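Oxalate oxidase 1 (Hordeum vulgare, PDB 2ET1) oxidises oxalate with molecular oxygen to carbon dioxide and hydrogen peroxide at a manganese centre, releasing the peroxide into the plant apoplast. Local coordinates at residues 91-96 with 151-156; 54-59 with 73-78. One frame throughout, in Å; residues are numbered along the deposited sequence.

Contact 1: residues 91-96 with 151-156; sequences PRATEI and VSFNSQ. With MN (manganese (II) ion), chain B; GLV (glyoxylic acid), chain C.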
# COMPACT_ATOMS: atom_id res chain seq x y z
N PRO A 91 -15.70 7.40 1.56
CA PRO A 91 -14.45 7.98 1.09
C PRO A 91 -13.23 7.06 1.10
O PRO A 91 -12.27 7.30 0.34
CB PRO A 91 -14.22 9.17 2.04
CG PRO A 91 -15.11 8.94 3.22
CD PRO A 91 -16.26 8.11 2.73
N ARG A 92 -13.26 6.00 1.93
CA ARG A 92 -12.05 5.22 2.21
C ARG A 92 -12.22 3.69 2.05
O ARG A 92 -11.40 2.92 2.58
CB ARG A 92 -11.46 5.58 3.60
CG ARG A 92 -11.03 7.05 3.71
CD ARG A 92 -10.48 7.38 5.09
NE ARG A 92 -11.48 7.19 6.13
CZ ARG A 92 -12.34 8.12 6.54
NH1 ARG A 92 -12.36 9.35 6.01
NH2 ARG A 92 -13.20 7.82 7.50
N ALA A 93 -13.24 3.24 1.31
CA ALA A 93 -13.43 1.78 1.14
C ALA A 93 -14.33 1.37 -0.02
O ALA A 93 -15.26 2.11 -0.39
CB ALA A 93 -13.98 1.17 2.43
N THR A 94 -14.05 0.17 -0.54
CA THR A 94 -15.02 -0.63 -1.32
C THR A 94 -15.98 -1.34 -0.36
O THR A 94 -15.59 -1.73 0.75
CB THR A 94 -14.29 -1.70 -2.17
OG1 THR A 94 -13.42 -1.07 -3.13
CG2 THR A 94 -15.28 -2.61 -2.96
N GLU A 95 -17.24 -1.52 -0.79
CA GLU A 95 -18.28 -2.24 -0.04
C GLU A 95 -18.71 -3.51 -0.79
O GLU A 95 -18.80 -3.51 -2.03
CB GLU A 95 -19.50 -1.32 0.12
CG GLU A 95 -20.72 -1.95 0.81
CD GLU A 95 -21.90 -0.98 0.91
OE1 GLU A 95 -21.66 0.24 1.01
OE2 GLU A 95 -23.07 -1.45 0.87
N ILE A 96 -18.97 -4.58 -0.04
CA ILE A 96 -19.51 -5.82 -0.60
C ILE A 96 -20.68 -6.26 0.28
O ILE A 96 -20.53 -6.42 1.49
CB ILE A 96 -18.39 -6.91 -0.78
CG1 ILE A 96 -18.90 -8.11 -1.57
CG2 ILE A 96 -17.76 -7.32 0.58
CD1 ILE A 96 -17.74 -8.97 -2.16
N VAL A 151 -23.49 -5.62 5.14
CA VAL A 151 -22.46 -5.19 4.19
C VAL A 151 -21.10 -5.13 4.88
O VAL A 151 -21.03 -4.82 6.07
CB VAL A 151 -22.79 -3.81 3.54
CG1 VAL A 151 -24.14 -3.89 2.84
CG2 VAL A 151 -22.84 -2.70 4.57
N SER A 152 -20.04 -5.46 4.13
CA SER A 152 -18.68 -5.47 4.67
C SER A 152 -17.82 -4.48 3.88
O SER A 152 -18.14 -4.16 2.72
CB SER A 152 -18.08 -6.88 4.56
OG SER A 152 -18.83 -7.82 5.32
N PHE A 153 -16.73 -4.01 4.49
CA PHE A 153 -15.86 -3.00 3.87
C PHE A 153 -14.40 -3.41 4.00
O PHE A 153 -14.02 -4.04 4.99
CB PHE A 153 -16.01 -1.63 4.57
CG PHE A 153 -17.43 -1.11 4.60
CD1 PHE A 153 -18.26 -1.37 5.69
CD2 PHE A 153 -17.91 -0.32 3.55
CE1 PHE A 153 -19.58 -0.90 5.72
CE2 PHE A 153 -19.24 0.16 3.55
CZ PHE A 153 -20.07 -0.12 4.66
N ASN A 154 -13.56 -3.01 3.03
CA ASN A 154 -12.10 -3.14 3.22
C ASN A 154 -11.45 -1.96 3.96
O ASN A 154 -10.35 -1.53 3.61
CB ASN A 154 -11.34 -3.50 1.91
CG ASN A 154 -11.34 -2.39 0.87
OD1 ASN A 154 -10.50 -2.41 -0.05
ND2 ASN A 154 -12.25 -1.44 0.99
N SER A 155 -12.14 -1.46 4.99
CA SER A 155 -11.57 -0.49 5.94
C SER A 155 -12.20 -0.69 7.32
O SER A 155 -13.37 -1.08 7.44
CB SER A 155 -11.82 0.95 5.49
OG SER A 155 -11.30 1.87 6.47
N GLN A 156 -11.41 -0.41 8.37
CA GLN A 156 -11.95 -0.36 9.75
C GLN A 156 -12.83 0.88 9.99
O GLN A 156 -13.53 0.95 11.01
CB GLN A 156 -10.80 -0.35 10.77
CG GLN A 156 -10.00 0.98 10.84
CD GLN A 156 -8.85 0.92 11.82
OE1 GLN A 156 -8.10 -0.06 11.85
NE2 GLN A 156 -8.71 1.96 12.65
MN MN B . -22.89 1.99 1.34
C1 GLV C . -24.18 1.22 5.64
O1 GLV C . -23.00 1.91 6.07
C2 GLV C . -24.24 1.24 4.15
O2 GLV C . -25.29 0.88 3.57
O3 GLV C . -23.21 1.60 3.54
O HOH W 1 -9.39 0.96 2.69
O HOH W 2 -10.38 4.64 6.75
O HOH W 3 -24.68 0.64 1.01
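The carbonyl oxygen of Ser-152 takes a hydrogen bond from Ile-96 N at 2.9 Å, with a weaker CA-H...O contact from Glu-95 beside it. In the reverse direction Ser-152 N reaches Ile-96 O, also at 2.9 Å. This antiparallel pairing belongs to the cupin beta-barrel of germin, and it illustrates how one register can serve two sides of a sheet. The hydrogen-bonded pair Ile-96 and Ser-152 faces a second subunit, where Ser-152 packs on Ile-96 of that subunit. The neighbouring non-hydrogen-bonded pair, Glu-95 and Phe-153, faces the metal site inside the barrel. Toward the loops the pairing weakens: Asn-154 N still finds Thr-94 O, but at 3.3 Å the bond is weak.

Glu-95 is fully stretched, with CG trans to the main-chain nitrogen (chi1 176°) and the chain straight beyond it, which carries the carboxylate to the manganese. OE1 of Glu-95 binds the metal at 2.2 Å, in a shell completed by His-88, His-90, His-137, O3 of the glyoxylate and a water. That water donates to Glu-95 OE2 and also to glyoxylate O2, so metal, carboxylate and ligand share it. The carboxylate is further confined by Val-151, whose CG1 presses on Glu-95 OE2 at 3.3 Å.

Phe-153 and Glu-95 run abreast into the barrel, with Phe-153 CE2 3.7 Å from Glu-95 CB. The ring plane stands 67° from that of the carboxylate, and the phenyl ring of Phe-153 meets the ring of His-90 edge-to-face. The ligand comes to the rim of the phenyl group: O3 of the glyoxylate lies close to the ring plane, 3.8 Å from CZ of Phe-153.

Contact 2: residues 54-59 with 73-78; sequences SAVTEL and SMNRVD. With GLV (glyoxylic acid), chain C.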
# COMPACT_ATOMS: atom_id res chain seq x y z
N SER A 54 -35.05 4.08 7.01
CA SER A 54 -34.03 3.04 7.20
C SER A 54 -33.19 3.34 8.43
O SER A 54 -33.21 4.47 8.95
CB SER A 54 -33.13 2.91 5.96
OG SER A 54 -32.39 4.11 5.76
N ALA A 55 -32.47 2.33 8.91
CA ALA A 55 -31.58 2.50 10.06
C ALA A 55 -30.29 1.73 9.82
O ALA A 55 -30.31 0.56 9.42
CB ALA A 55 -32.25 2.03 11.32
N VAL A 56 -29.17 2.40 10.10
CA VAL A 56 -27.83 1.81 9.96
C VAL A 56 -27.28 1.47 11.34
O VAL A 56 -27.18 2.35 12.21
CB VAL A 56 -26.84 2.78 9.23
CG1 VAL A 56 -25.46 2.12 9.05
CG2 VAL A 56 -27.41 3.25 7.89
N THR A 57 -26.95 0.19 11.55
CA THR A 57 -26.29 -0.26 12.78
C THR A 57 -24.82 -0.53 12.42
O THR A 57 -24.52 -1.44 11.64
CB THR A 57 -26.96 -1.53 13.37
OG1 THR A 57 -28.35 -1.29 13.63
CG2 THR A 57 -26.30 -1.94 14.69
N GLU A 58 -23.92 0.27 12.98
CA GLU A 58 -22.51 0.21 12.59
C GLU A 58 -21.67 -0.76 13.41
O GLU A 58 -21.84 -0.87 14.63
CB GLU A 58 -21.87 1.59 12.67
CG GLU A 58 -22.38 2.57 11.62
CD GLU A 58 -21.65 3.90 11.65
OE1 GLU A 58 -20.88 4.17 10.71
OE2 GLU A 58 -21.85 4.66 12.61
N LEU A 59 -20.76 -1.46 12.73
CA LEU A 59 -19.74 -2.26 13.42
C LEU A 59 -18.36 -1.91 12.86
O LEU A 59 -17.60 -2.78 12.37
CB LEU A 59 -20.05 -3.76 13.34
CG LEU A 59 -19.71 -4.67 14.51
CD1 LEU A 59 -20.22 -4.14 15.86
CD2 LEU A 59 -20.21 -6.10 14.26
N SER A 73 -14.47 -4.03 8.32
CA SER A 73 -15.61 -3.70 9.21
C SER A 73 -16.91 -4.14 8.54
O SER A 73 -16.90 -4.56 7.38
CB SER A 73 -15.65 -2.19 9.53
OG SER A 73 -15.95 -1.41 8.38
N MET A 74 -18.03 -4.05 9.27
CA MET A 74 -19.36 -4.48 8.77
C MET A 74 -20.45 -3.57 9.31
O MET A 74 -20.36 -3.14 10.46
CB MET A 74 -19.68 -5.88 9.31
CG MET A 74 -19.36 -7.06 8.48
SD MET A 74 -19.96 -8.52 9.39
CE MET A 74 -21.68 -8.36 9.30
N ASN A 75 -21.51 -3.34 8.53
CA ASN A 75 -22.73 -2.68 9.04
C ASN A 75 -23.96 -3.52 8.69
O ASN A 75 -23.92 -4.32 7.75
CB ASN A 75 -22.96 -1.30 8.40
CG ASN A 75 -21.84 -0.29 8.68
OD1 ASN A 75 -21.73 0.71 7.95
ND2 ASN A 75 -21.05 -0.51 9.72
N ARG A 76 -25.05 -3.34 9.45
CA ARG A 76 -26.37 -3.88 9.11
C ARG A 76 -27.28 -2.70 8.73
O ARG A 76 -27.18 -1.63 9.34
CB ARG A 76 -26.95 -4.65 10.31
CG ARG A 76 -28.41 -5.06 10.15
CD ARG A 76 -28.92 -5.86 11.37
NE ARG A 76 -30.35 -6.14 11.20
CZ ARG A 76 -30.97 -7.25 11.61
NH1 ARG A 76 -30.30 -8.22 12.23
NH2 ARG A 76 -32.27 -7.39 11.39
N VAL A 77 -28.16 -2.87 7.74
CA VAL A 77 -29.13 -1.81 7.40
C VAL A 77 -30.52 -2.42 7.30
O VAL A 77 -30.71 -3.40 6.58
CB VAL A 77 -28.77 -1.05 6.08
CG1 VAL A 77 -29.68 0.17 5.89
CG2 VAL A 77 -27.30 -0.63 6.10
N ASP A 78 -31.47 -1.84 8.05
CA ASP A 78 -32.88 -2.31 8.04
C ASP A 78 -33.76 -1.25 7.37
O ASP A 78 -33.51 -0.06 7.53
CB ASP A 78 -33.38 -2.58 9.47
CG ASP A 78 -32.67 -3.76 10.11
OD1 ASP A 78 -33.08 -4.91 9.85
OD2 ASP A 78 -31.70 -3.54 10.88
C1 GLV C . -24.18 1.22 5.64
O1 GLV C . -23.00 1.91 6.07
C2 GLV C . -24.24 1.24 4.15
O2 GLV C . -25.29 0.88 3.57
O3 GLV C . -23.21 1.60 3.54
O HOH W 4 -29.94 -1.53 11.43
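Thr-57 and Arg-76 sit at the centre of this antiparallel pairing in the cupin barrel, with Thr-57 N to Arg-76 O and Arg-76 N to Thr-57 O both at 2.9 Å. The pairing is regular from Ala-55 and Asp-78 through this centre and fades only toward Leu-59 and Met-74. Strand 73-79 is buried throughout the contact, whereas Ala-55 to Glu-58 on its outer neighbour are partly exposed and form the solvent side. On the face bearing Thr-57, Arg-76 grips Asp-78 side-on: NE meets Asp-78 OD2 at 2.9 Å and NH2 meets Asp-78 OD1 at 3.0 Å, each on a syn lone pair. A water joins this carboxylate to Thr-57 OG1 and Ala-55 O, and Tyr-148 adds a cation-pi contact to Arg-76.

At buried Leu-59 the hydrogen bonding slackens, though not the packing: CB lies 3.0 Å from Met-74 O. The N-H...O angle from Leu-59 N to Met-74 O is only 125°, so this bond is weak, as is the long return bond from Met-74 N to Leu-59 O.

The opposite face meets the ligand. Asn-75, an oxalate-binding residue, lies beside Glu-58 with its amide next to the glyoxylate; a leucine in its place is likely to leave the ligand without that polar neighbour. Val-77 directs CG1 away from its main-chain nitrogen (chi1 -171°), which turns CG2 to the ligand, 3.6 Å from glyoxylate O2. From the partner strand, Val-56 CG1 approaches glyoxylate C1 at 3.8 Å.

In the fold
From the N terminus, contact 2 comes first: strand 54-59 runs out, a connection without helix or strand spans residues 60-72, and the chain returns as strand 73-79. Strand 84-89 then crosses into the other sheet before contact 1 opens at residues 91-96, whose partner arrives only after 54 further residues, 30 of them in strands. The two closures therefore follow in series and neither nest nor cross. They join in space because strand 147-153 inserts between 73-79 and 95-101, giving the order 54-59, 73-79, 147-153, 95-101 in one sheet. Val-151 O bonds to Asn-75 N across that seam, both contacts touch the glyoxylate, and both reach the second subunit.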